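PDB 1VKO: inositol-3-phosphate synthase from Caenorhabditis elegans, which belongs to the Rossmann-clan myo-inositol-1-phosphate synthase family and binds nicotinamide-adenine-dinucleotide, within an assembly of four chains. Local coordinates for residues L25-S29 and P30-L34; E51-D55 and G56-T60; I138-F142 and K143-P147; Q522-F526 and T527-A531. All coordinates share one frame; numbering follows the deposited sequence.

Contact 1: L25-S29 and P30-L34; sequences LIVES and PNVKL
Val27, the last residue of strand 25-27, directs its side chain across the bend to Val32, the first residue of strand 32-34. Their methyls CG1 of Val27 and CG2 of Val32 are 4.4 Å apart, a loose apolar touch. The methyl of Val32 that does this is the one beside its own backbone N, and the same methyl is also 4.0 Å from CB of Ser29, two residues further on.

Ser29 carries most of the contact. With OG anti to the backbone N (chi1 -174°), its hydroxyl is placed on the carbonyl-carbon side and folds forward over the following peptide. There OG accepts a hydrogen bond from N of Asn31 at 3.2 Å, with an N-H...O angle of 157°. A side-chain oxygen bound to the amide two residues on defines an ST turn, and it coincides here with a type I beta turn from Ser29 to Val32. The backbone bond closing that beta turn, Val32 N to Ser29 O at 3.5 Å, is weak; the hydroxyl bond, shorter and straighter, probably contributes more to holding the bend. Pro30 occupies the second position with phi near -68°, within the range its ring allows and suited to a type I turn, while CB of Asn31 comes within 3.6 Å of the Ser29 hydroxyl oxygen OG.

The turn passes the chain between two pairings. Strand 24-27 runs parallel to a strand of the second subunit, extending the sheet across the interface, whereas strand 32-35 lies antiparallel to strand 38-53 of its own chain, where Val32 packs on Leu39 and Ser41.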
loop_
_atom_site.group_PDB
_atom_site.type_symbol
_atom_site.label_atom_id
_atom_site.label_comp_id
_atom_site.label_asym_id
_atom_site.label_seq_id
_atom_site.Cartn_x
_atom_site.Cartn_y
_atom_site.Cartn_z
ATOM N N LEU A 25 20.112 -39.141 9.246
ATOM C CA LEU A 25 21.257 -38.243 9.172
ATOM C C LEU A 25 22.217 -38.730 10.262
ATOM O O LEU A 25 21.866 -38.713 11.446
ATOM C CB LEU A 25 20.765 -36.811 9.430
ATOM C CG LEU A 25 21.573 -35.512 9.315
ATOM C CD1 LEU A 25 22.149 -35.317 7.938
ATOM C CD2 LEU A 25 20.695 -34.308 9.655
ATOM N N ILE A 26 23.404 -39.201 9.860
ATOM C CA ILE A 26 24.304 -39.981 10.744
ATOM C C ILE A 26 25.634 -39.260 11.024
ATOM O O ILE A 26 26.343 -38.886 10.095
ATOM C CB ILE A 26 24.554 -41.392 10.148
ATOM C CG1 ILE A 26 23.230 -42.090 9.810
ATOM C CG2 ILE A 26 25.334 -42.282 11.120
ATOM C CD1 ILE A 26 23.358 -43.116 8.715
ATOM N N VAL A 27 25.952 -39.051 12.304
ATOM C CA VAL A 27 27.126 -38.276 12.718
ATOM C C VAL A 27 28.360 -39.163 12.776
ATOM O O VAL A 27 28.284 -40.280 13.277
ATOM C CB VAL A 27 27.009 -37.802 14.180
ATOM C CG1 VAL A 27 27.865 -36.548 14.410
ATOM C CG2 VAL A 27 25.546 -37.670 14.638
ATOM N N GLU A 28 29.507 -38.628 12.360
ATOM C CA GLU A 28 30.784 -39.345 12.397
ATOM C C GLU A 28 31.798 -38.526 13.226
ATOM O O GLU A 28 32.492 -37.668 12.699
ATOM C CB GLU A 28 31.265 -39.511 10.948
ATOM C CG GLU A 28 31.740 -40.895 10.540
ATOM C CD GLU A 28 30.691 -41.976 10.737
ATOM O OE1 GLU A 28 29.608 -41.911 10.106
ATOM O OE2 GLU A 28 30.969 -42.906 11.530
ATOM N N SER A 29 31.881 -38.764 14.530
ATOM C CA SER A 29 32.730 -37.891 15.371
ATOM C C SER A 29 33.360 -38.576 16.571
ATOM O O SER A 29 32.692 -39.369 17.238
ATOM C CB SER A 29 31.943 -36.664 15.856
ATOM O OG SER A 29 32.777 -35.755 16.556
ATOM N N PRO A 30 34.634 -38.260 16.854
ATOM C CA PRO A 30 35.321 -38.770 18.080
ATOM C C PRO A 30 34.747 -38.175 19.358
ATOM O O PRO A 30 35.098 -38.612 20.461
ATOM C CB PRO A 30 36.783 -38.316 17.903
ATOM C CG PRO A 30 36.750 -37.198 16.859
ATOM C CD PRO A 30 35.534 -37.444 16.009
ATOM N N ASN A 31 33.851 -37.205 19.185
ATOM C CA ASN A 31 33.272 -36.408 20.281
ATOM C C ASN A 31 31.815 -36.722 20.589
ATOM O O ASN A 31 31.149 -35.996 21.313
ATOM C CB ASN A 31 33.459 -34.933 19.961
ATOM C CG ASN A 31 34.906 -34.530 20.045
ATOM O OD1 ASN A 31 35.667 -35.196 20.702
ATOM N ND2 ASN A 31 35.288 -33.442 19.397
ATOM N N VAL A 32 31.339 -37.827 20.034
ATOM C CA VAL A 32 29.949 -38.231 20.151
ATOM C C VAL A 32 29.896 -39.724 20.447
ATOM O O VAL A 32 30.613 -40.511 19.825
ATOM C CB VAL A 32 29.165 -37.945 18.846
ATOM C CG1 VAL A 32 27.779 -38.602 18.884
ATOM C CG2 VAL A 32 29.029 -36.461 18.631
ATOM N N LYS A 33 29.035 -40.112 21.384
ATOM C CA LYS A 33 28.920 -41.502 21.775
ATOM C C LYS A 33 27.454 -41.826 22.023
ATOM O O LYS A 33 26.798 -41.154 22.821
ATOM C CB LYS A 33 29.802 -41.763 23.020
ATOM C CG LYS A 33 29.468 -43.002 23.832
ATOM C CD LYS A 33 30.694 -43.521 24.603
ATOM C CE LYS A 33 30.289 -44.272 25.878
ATOM N NZ LYS A 33 31.424 -45.043 26.481
ATOM N N LEU A 34 26.935 -42.835 21.326
ATOM C CA LEU A 34 25.642 -43.402 21.698
ATOM C C LEU A 34 25.833 -44.490 22.754
ATOM O O LEU A 34 26.683 -45.384 22.615
ATOM C CB LEU A 34 24.864 -43.947 20.488
ATOM C CG LEU A 34 23.338 -44.157 20.618
ATOM C CD1 LEU A 34 22.676 -43.960 19.278
ATOM C CD2 LEU A 34 22.918 -45.520 21.194
#

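Contact 2: E51-D55 and G56-T60; sequences EHRAD and GLHVT
His58 and Asp55 make the central side-chain contact: NE2 of His58 donates to OD1 of Asp55 at 2.9 Å, nearly straight with an N-H...O angle of 164°. The carboxylate oxygen sits at the edge of the imidazole, in the ring plane, and is approached on its syn side; the two flat groups are turned 30° apart. Asp55 reaches this place because its CG stands between its backbone N and carbonyl carbon (chi1 60°), folding the carboxylate back over the turn. Arg53 crosses the same histidine at about a right angle and brings its CG to 3.8 Å from CD2 of His58. On the other sheet face, His52 and Leu57 lie side by side, with CD1 of Leu57 3.3 Å from ND1 of His52.

These pairs belong to the tip of a beta hairpin whose strands 38-53 and 56-71 are joined by a two-residue loop. Glu51 with His58 and Arg53 with Gly56 are hydrogen-bonded antiparallel pairs, and His52 with Leu57 is the non-hydrogen-bonded pair between them. Ala54 and Asp55 form the bend of a type I turn, after which Gly56 takes a positive phi that a side chain would crowd against the preceding carbonyl.

Arg53 is positioned by its neighbours. Its NE donates to O of His52 at 2.8 Å, from above the carbonyl plane, and its NH1 forms a salt bridge with OE1 of Glu51. CB of Glu51 lies above one guanidinium face, toward its rim. Further out, ND1 of His58 bonds Glu28 of the second subunit, and two carboxylates would tend to favour a protonated imidazole; NE2 of His52 bonds Asp131 of that subunit.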
loop_
_atom_site.group_PDB
_atom_site.type_symbol
_atom_site.label_atom_id
_atom_site.label_comp_id
_atom_site.label_asym_id
_atom_site.label_seq_id
_atom_site.Cartn_x
_atom_site.Cartn_y
_atom_site.Cartn_z
ATOM N N GLU A 51 37.388 -6.713 28.989
ATOM C CA GLU A 51 37.926 -5.893 30.060
ATOM C C GLU A 51 38.058 -4.449 29.569
ATOM O O GLU A 51 38.685 -4.186 28.540
ATOM C CB GLU A 51 39.290 -6.426 30.531
ATOM C CG GLU A 51 39.238 -7.635 31.464
ATOM C CD GLU A 51 40.622 -8.081 31.943
ATOM O OE1 GLU A 51 41.488 -7.212 32.227
ATOM O OE2 GLU A 51 40.844 -9.308 32.049
ATOM N N HIS A 52 37.474 -3.516 30.313
ATOM C CA HIS A 52 37.534 -2.103 29.962
ATOM C C HIS A 52 38.747 -1.433 30.605
ATOM O O HIS A 52 38.932 -1.524 31.799
ATOM C CB HIS A 52 36.224 -1.420 30.320
ATOM C CG HIS A 52 35.021 -2.181 29.848
ATOM N ND1 HIS A 52 34.423 -1.951 28.626
ATOM C CD2 HIS A 52 34.332 -3.197 30.422
ATOM C CE1 HIS A 52 33.398 -2.773 28.478
ATOM N NE2 HIS A 52 33.327 -3.546 29.550
ATOM N N ARG A 53 39.600 -0.821 29.791
ATOM C CA ARG A 53 40.773 -0.143 30.296
ATOM C C ARG A 53 40.849 1.236 29.673
ATOM O O ARG A 53 40.240 1.492 28.621
ATOM C CB ARG A 53 42.052 -0.926 29.985
ATOM C CG ARG A 53 42.232 -2.297 30.686
ATOM C CD ARG A 53 42.312 -2.276 32.229
ATOM N NE ARG A 53 41.108 -2.858 32.848
ATOM C CZ ARG A 53 41.039 -4.060 33.436
ATOM N NH1 ARG A 53 42.111 -4.834 33.511
ATOM N NH2 ARG A 53 39.887 -4.487 33.957
ATOM N N ALA A 54 41.599 2.111 30.344
ATOM C CA ALA A 54 41.933 3.451 29.865
ATOM C C ALA A 54 42.189 3.537 28.344
ATOM O O ALA A 54 41.630 4.406 27.670
ATOM C CB ALA A 54 43.142 3.995 30.653
ATOM N N ASP A 55 43.007 2.623 27.813
ATOM C CA ASP A 55 43.394 2.622 26.385
ATOM C C ASP A 55 42.400 1.964 25.419
ATOM O O ASP A 55 42.544 2.090 24.209
ATOM C CB ASP A 55 44.778 1.992 26.213
ATOM C CG ASP A 55 44.837 0.548 26.700
ATOM O OD1 ASP A 55 43.783 -0.028 27.062
ATOM O OD2 ASP A 55 45.915 -0.094 26.747
ATOM N N GLY A 56 41.418 1.244 25.962
ATOM C CA GLY A 56 40.266 0.759 25.204
ATOM C C GLY A 56 39.715 -0.579 25.672
ATOM O O GLY A 56 39.873 -0.962 26.833
ATOM N N LEU A 57 39.097 -1.312 24.749
ATOM C CA LEU A 57 38.422 -2.571 25.069
ATOM C C LEU A 57 39.254 -3.814 24.762
ATOM O O LEU A 57 39.592 -4.071 23.614
ATOM C CB LEU A 57 37.127 -2.642 24.283
ATOM C CG LEU A 57 36.093 -3.682 24.659
ATOM C CD1 LEU A 57 35.712 -3.543 26.100
ATOM C CD2 LEU A 57 34.926 -3.434 23.767
ATOM N N HIS A 58 39.558 -4.598 25.791
ATOM C CA HIS A 58 40.375 -5.784 25.606
ATOM C C HIS A 58 39.486 -7.004 25.497
ATOM O O HIS A 58 38.647 -7.247 26.368
ATOM C CB HIS A 58 41.398 -5.938 26.735
ATOM C CG HIS A 58 42.402 -4.825 26.797
ATOM N ND1 HIS A 58 43.744 -5.020 26.551
ATOM C CD2 HIS A 58 42.260 -3.504 27.071
ATOM C CE1 HIS A 58 44.387 -3.872 26.682
ATOM N NE2 HIS A 58 43.512 -2.936 26.999
ATOM N N VAL A 59 39.670 -7.751 24.408
ATOM C CA VAL A 59 38.843 -8.907 24.083
ATOM C C VAL A 59 39.670 -10.182 24.150
ATOM O O VAL A 59 40.616 -10.347 23.397
ATOM C CB VAL A 59 38.183 -8.766 22.684
ATOM C CG1 VAL A 59 37.171 -9.915 22.431
ATOM C CG2 VAL A 59 37.497 -7.378 22.541
ATOM N N THR A 60 39.291 -11.071 25.069
ATOM C CA THR A 60 39.959 -12.338 25.269
ATOM C C THR A 60 39.055 -13.492 24.837
ATOM O O THR A 60 38.123 -13.828 25.548
ATOM C CB THR A 60 40.372 -12.499 26.751
ATOM O OG1 THR A 60 41.302 -11.468 27.111
ATOM C CG2 THR A 60 41.172 -13.771 26.948
#

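Contact 3: I138-F142 and K143-P147; sequences IFVPF and KDIVP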
loop_
_atom_site.group_PDB
_atom_site.type_symbol
_atom_site.label_atom_id
_atom_site.label_comp_id
_atom_site.label_asym_id
_atom_site.label_seq_id
_atom_site.Cartn_x
_atom_site.Cartn_y
_atom_site.Cartn_z
ATOM N N ILE A 138 24.249 -28.134 1.404
ATOM C CA ILE A 138 23.529 -29.178 2.127
ATOM C C ILE A 138 22.563 -28.560 3.123
ATOM O O ILE A 138 22.973 -27.958 4.116
ATOM C CB ILE A 138 24.514 -30.159 2.866
ATOM C CG1 ILE A 138 25.406 -30.911 1.865
ATOM C CG2 ILE A 138 23.747 -31.134 3.739
ATOM C CD1 ILE A 138 24.651 -31.873 0.901
ATOM N N PHE A 139 21.276 -28.748 2.853
ATOM C CA PHE A 139 20.235 -28.258 3.725
ATOM C C PHE A 139 19.390 -29.429 4.207
ATOM O O PHE A 139 18.866 -30.197 3.407
ATOM C CB PHE A 139 19.377 -27.250 2.962
ATOM C CG PHE A 139 19.990 -25.868 2.879
ATOM C CD1 PHE A 139 19.725 -24.905 3.864
ATOM C CD2 PHE A 139 20.809 -25.516 1.808
ATOM C CE1 PHE A 139 20.279 -23.625 3.792
ATOM C CE2 PHE A 139 21.371 -24.229 1.728
ATOM C CZ PHE A 139 21.112 -23.300 2.728
ATOM N N VAL A 140 19.280 -29.599 5.517
ATOM C CA VAL A 140 18.455 -30.681 6.023
ATOM C C VAL A 140 17.285 -30.134 6.817
ATOM O O VAL A 140 17.376 -29.027 7.389
ATOM C CB VAL A 140 19.236 -31.679 6.903
ATOM C CG1 VAL A 140 20.321 -32.389 6.079
ATOM C CG2 VAL A 140 19.769 -30.988 8.169
ATOM N N PRO A 141 16.187 -30.887 6.827
ATOM C CA PRO A 141 15.060 -30.549 7.666
ATOM C C PRO A 141 15.533 -30.429 9.117
ATOM O O PRO A 141 16.320 -31.258 9.603
ATOM C CB PRO A 141 14.109 -31.748 7.487
ATOM C CG PRO A 141 14.464 -32.301 6.122
ATOM C CD PRO A 141 15.949 -32.112 6.029
ATOM N N PHE A 142 15.069 -29.391 9.793
ATOM C CA PHE A 142 15.245 -29.275 11.203
ATOM C C PHE A 142 14.961 -30.595 11.948
ATOM O O PHE A 142 15.682 -30.949 12.898
ATOM C CB PHE A 142 14.314 -28.185 11.709
ATOM C CG PHE A 142 14.582 -27.778 13.114
ATOM C CD1 PHE A 142 15.520 -26.791 13.387
ATOM C CD2 PHE A 142 13.900 -28.384 14.173
ATOM C CE1 PHE A 142 15.788 -26.425 14.703
ATOM C CE2 PHE A 142 14.148 -28.022 15.484
ATOM C CZ PHE A 142 15.101 -27.043 15.752
ATOM N N LYS A 143 13.914 -31.317 11.553
ATOM C CA LYS A 143 13.465 -32.457 12.365
ATOM C C LYS A 143 14.361 -33.679 12.179
ATOM O O LYS A 143 14.228 -34.648 12.900
ATOM C CB LYS A 143 12.009 -32.799 12.072
ATOM C CG LYS A 143 11.728 -33.165 10.606
ATOM C CD LYS A 143 10.258 -32.982 10.307
ATOM C CE LYS A 143 9.984 -33.153 8.849
ATOM N NZ LYS A 143 10.168 -34.612 8.597
ATOM N N ASP A 144 15.286 -33.600 11.218
ATOM C CA ASP A 144 16.256 -34.651 10.976
ATOM C C ASP A 144 17.528 -34.536 11.840
ATOM O O ASP A 144 18.334 -35.458 11.880
ATOM C CB ASP A 144 16.646 -34.654 9.497
ATOM C CG ASP A 144 15.527 -35.146 8.590
ATOM O OD1 ASP A 144 14.409 -35.400 9.064
ATOM O OD2 ASP A 144 15.671 -35.298 7.368
ATOM N N ILE A 145 17.724 -33.403 12.511
ATOM C CA ILE A 145 18.955 -33.163 13.239
ATOM C C ILE A 145 18.986 -33.886 14.592
ATOM O O ILE A 145 19.808 -34.773 14.784
ATOM C CB ILE A 145 19.217 -31.658 13.364
ATOM C CG1 ILE A 145 19.419 -31.056 11.979
ATOM C CG2 ILE A 145 20.435 -31.395 14.223
ATOM C CD1 ILE A 145 19.442 -29.507 12.007
ATOM N N VAL A 146 18.122 -33.495 15.530
ATOM C CA VAL A 146 17.833 -34.345 16.690
ATOM C C VAL A 146 16.360 -34.773 16.618
ATOM O O VAL A 146 15.519 -34.007 16.172
ATOM C CB VAL A 146 18.232 -33.738 18.082
ATOM C CG1 VAL A 146 19.730 -33.532 18.186
ATOM C CG2 VAL A 146 17.536 -32.456 18.366
ATOM N N PRO A 147 16.071 -36.027 16.951
ATOM C CA PRO A 147 14.699 -36.533 16.883
ATOM C C PRO A 147 13.742 -35.694 17.723
ATOM O O PRO A 147 14.025 -35.402 18.892
ATOM C CB PRO A 147 14.820 -37.972 17.430
ATOM C CG PRO A 147 16.272 -38.366 17.176
ATOM C CD PRO A 147 17.039 -37.072 17.343
HETATM O O HOH W 1 15.922 -31.539 15.463
#
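Pro141 and Asp144 close the first of two overlapping reverse turns that bend the chain as it leaves strand 136-141, the second strand of a hairpin with strand 125-131. The evidence is two successive bonds, each from an amide to the carbonyl three residues before it: N of Asp144 to O of Pro141 at 3.0 Å, and N of Ile145 to O of Phe142 at 3.2 Å. Each donor stands well above the plane of its carbonyl, so neither uses a lone pair.

O of Phe142 is gripped twice. Besides the Ile145 amide it takes a hydrogen from water 1 at 2.6 Å, and that water accepts from N of Val146 at 2.9 Å. Val146 N is 4.4 Å from O of Phe142, so the water bridges a gap that no direct bond spans. Phe142 is also joined to Ala124 by a backbone hydrogen bond, and O of Pro147 binds Arg460.

Asp144 lies obliquely against the Pro141 ring, its OD2 3.5 Å from CG of that ring. Ile145 crosses Val140 at about a right angle and also packs on Val126 and helix 498-513. With CG1 anti to the carbonyl carbon (chi1 -64°), Val140 leaves CG2 between its backbone N and carbonyl carbon, and this methyl meets CG1 of Ile145 at 3.8 Å.

Contact 4: Q522-F526 and T527-A531; sequences QIEFF and TQLPA
Thr527 and Ile523 cross obliquely, the threonine turning both branches back on the short 3-10 segment 523-525. Its OG1 stands between the backbone N and the carbonyl carbon (chi1 55°), which aims the hydroxyl at O of Ile523. The modelled separation of 2.5 Å is very short for a hydrogen bond, so the exact length is doubtful though the donor is clear. The methyl branch meets the isoleucine side chain, CG2 of Thr527 lying 3.7 Å from CG1 of Ile523.

O of Ile523 serves the turn more than once: N of Phe526 also donates to it at 3.2 Å, and it sits 4.0 Å above the centre of the Phe526 ring, over one face. Phe526 and Thr527 run side by side, pointing the same way, with CD2 of the ring 4.1 Å from the threonine methyl CG2. Glu524 and Leu529 are likewise aligned, and CG of Glu524 touches CD1 of Leu529 at 4.0 Å.

The segment is part of the C-terminal tail beyond helix 498-513. Phe525 meets Tyr130 of strand 125-131 edge to face, while OG1 of Thr527 bonds Tyr66, on strand 56-71 of the second subunit, and N of Gln528 bonds Tyr463, on its strand 461-464.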
loop_
_atom_site.group_PDB
_atom_site.type_symbol
_atom_site.label_atom_id
_atom_site.label_comp_id
_atom_site.label_asym_id
_atom_site.label_seq_id
_atom_site.Cartn_x
_atom_site.Cartn_y
_atom_site.Cartn_z
ATOM N N GLN A 522 31.670 -19.525 4.602
ATOM C CA GLN A 522 32.249 -20.630 3.861
ATOM C C GLN A 522 33.470 -20.148 3.117
ATOM O O GLN A 522 33.428 -19.904 1.925
ATOM C CB GLN A 522 31.222 -21.224 2.918
ATOM C CG GLN A 522 29.910 -21.377 3.583
ATOM C CD GLN A 522 28.964 -22.148 2.754
ATOM O OE1 GLN A 522 28.133 -21.573 2.054
ATOM N NE2 GLN A 522 29.097 -23.462 2.788
ATOM N N ILE A 523 34.567 -20.024 3.849
ATOM C CA ILE A 523 35.798 -19.461 3.330
ATOM C C ILE A 523 36.470 -20.403 2.273
ATOM O O ILE A 523 37.348 -19.968 1.513
ATOM C CB ILE A 523 36.704 -19.023 4.547
ATOM C CG1 ILE A 523 37.847 -18.091 4.131
ATOM C CG2 ILE A 523 37.141 -20.248 5.396
ATOM C CD1 ILE A 523 38.723 -17.550 5.269
ATOM N N GLU A 524 36.005 -21.659 2.184
ATOM C CA GLU A 524 36.530 -22.613 1.198
ATOM C C GLU A 524 36.377 -22.085 -0.202
ATOM O O GLU A 524 37.065 -22.582 -1.108
ATOM C CB GLU A 524 35.753 -23.934 1.114
ATOM C CG GLU A 524 35.385 -24.635 2.372
ATOM C CD GLU A 524 34.054 -24.175 2.867
ATOM O OE1 GLU A 524 34.031 -23.054 3.391
ATOM O OE2 GLU A 524 33.074 -24.936 2.747
ATOM N N PHE A 525 35.429 -21.157 -0.397
ATOM C CA PHE A 525 35.064 -20.729 -1.747
ATOM C C PHE A 525 35.991 -19.670 -2.335
ATOM O O PHE A 525 35.952 -19.392 -3.525
ATOM C CB PHE A 525 33.641 -20.191 -1.767
ATOM C CG PHE A 525 32.613 -21.176 -1.386
ATOM C CD1 PHE A 525 32.855 -22.550 -1.483
ATOM C CD2 PHE A 525 31.364 -20.742 -0.976
ATOM C CE1 PHE A 525 31.871 -23.471 -1.161
ATOM C CE2 PHE A 525 30.382 -21.652 -0.646
ATOM C CZ PHE A 525 30.645 -23.027 -0.724
ATOM N N PHE A 526 36.786 -19.044 -1.493
ATOM C CA PHE A 526 37.678 -17.995 -1.949
ATOM C C PHE A 526 39.068 -18.209 -1.399
ATOM O O PHE A 526 39.928 -17.338 -1.510
ATOM C CB PHE A 526 37.139 -16.574 -1.647
ATOM C CG PHE A 526 36.658 -16.349 -0.212
ATOM C CD1 PHE A 526 35.354 -16.646 0.153
ATOM C CD2 PHE A 526 37.493 -15.790 0.738
ATOM C CE1 PHE A 526 34.897 -16.417 1.445
ATOM C CE2 PHE A 526 37.043 -15.546 2.023
ATOM C CZ PHE A 526 35.746 -15.859 2.378
ATOM N N THR A 527 39.287 -19.394 -0.833
ATOM C CA THR A 527 40.628 -19.794 -0.394
ATOM C C THR A 527 40.916 -21.217 -0.775
ATOM O O THR A 527 40.013 -21.969 -1.162
ATOM C CB THR A 527 40.774 -19.715 1.132
ATOM O OG1 THR A 527 39.757 -20.499 1.745
ATOM C CG2 THR A 527 40.556 -18.316 1.668
ATOM N N GLN A 528 42.179 -21.604 -0.643
ATOM C CA GLN A 528 42.478 -23.017 -0.666
ATOM C C GLN A 528 42.366 -23.578 0.748
ATOM O O GLN A 528 43.044 -23.135 1.679
ATOM C CB GLN A 528 43.823 -23.335 -1.327
ATOM C CG GLN A 528 43.933 -24.813 -1.711
ATOM C CD GLN A 528 45.348 -25.248 -2.033
ATOM O OE1 GLN A 528 45.887 -24.891 -3.090
ATOM N NE2 GLN A 528 45.956 -26.029 -1.131
ATOM N N LEU A 529 41.478 -24.550 0.884
ATOM C CA LEU A 529 41.165 -25.157 2.170
ATOM C C LEU A 529 42.311 -25.994 2.739
ATOM O O LEU A 529 42.620 -27.092 2.204
ATOM C CB LEU A 529 39.915 -26.032 2.043
ATOM C CG LEU A 529 39.334 -26.542 3.364
ATOM C CD1 LEU A 529 38.835 -25.395 4.242
ATOM C CD2 LEU A 529 38.219 -27.539 3.069
ATOM N N PRO A 530 42.932 -25.486 3.812
ATOM C CA PRO A 530 43.911 -26.230 4.603
ATOM C C PRO A 530 43.513 -27.668 4.856
ATOM O O PRO A 530 42.334 -27.959 5.001
ATOM C CB PRO A 530 43.905 -25.468 5.920
ATOM C CG PRO A 530 43.776 -24.065 5.488
ATOM C CD PRO A 530 42.780 -24.116 4.326
ATOM N N ALA A 531 44.493 -28.562 4.893
ATOM C CA ALA A 531 44.237 -29.968 5.194
ATOM C C ALA A 531 43.621 -30.092 6.591
ATOM O O ALA A 531 43.946 -29.298 7.477
ATOM C CB ALA A 531 45.518 -30.758 5.099
#

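Overall arrangement
From the N terminus the four contacts follow in series; each closes a short local turn, and none nests in or crosses another. Contact 1 links strand 24-27 to strand 32-35, and contact 2 lies at the tip of the hairpin of strands 38-53 and 56-71, in the sheet that also holds strand 32-35, their centres about 39 Å apart. Contact 3 ends strand 136-141 and meets contact 1 directly, CD2 of Leu25 lying 3.4 Å from O of Asp144. Contact 4 bends the C-terminal tail, its nearest atoms about 7 Å from contact 3. All four touch the second subunit, where residues 25-28 pack against the hairpin tip equivalent to contact 2.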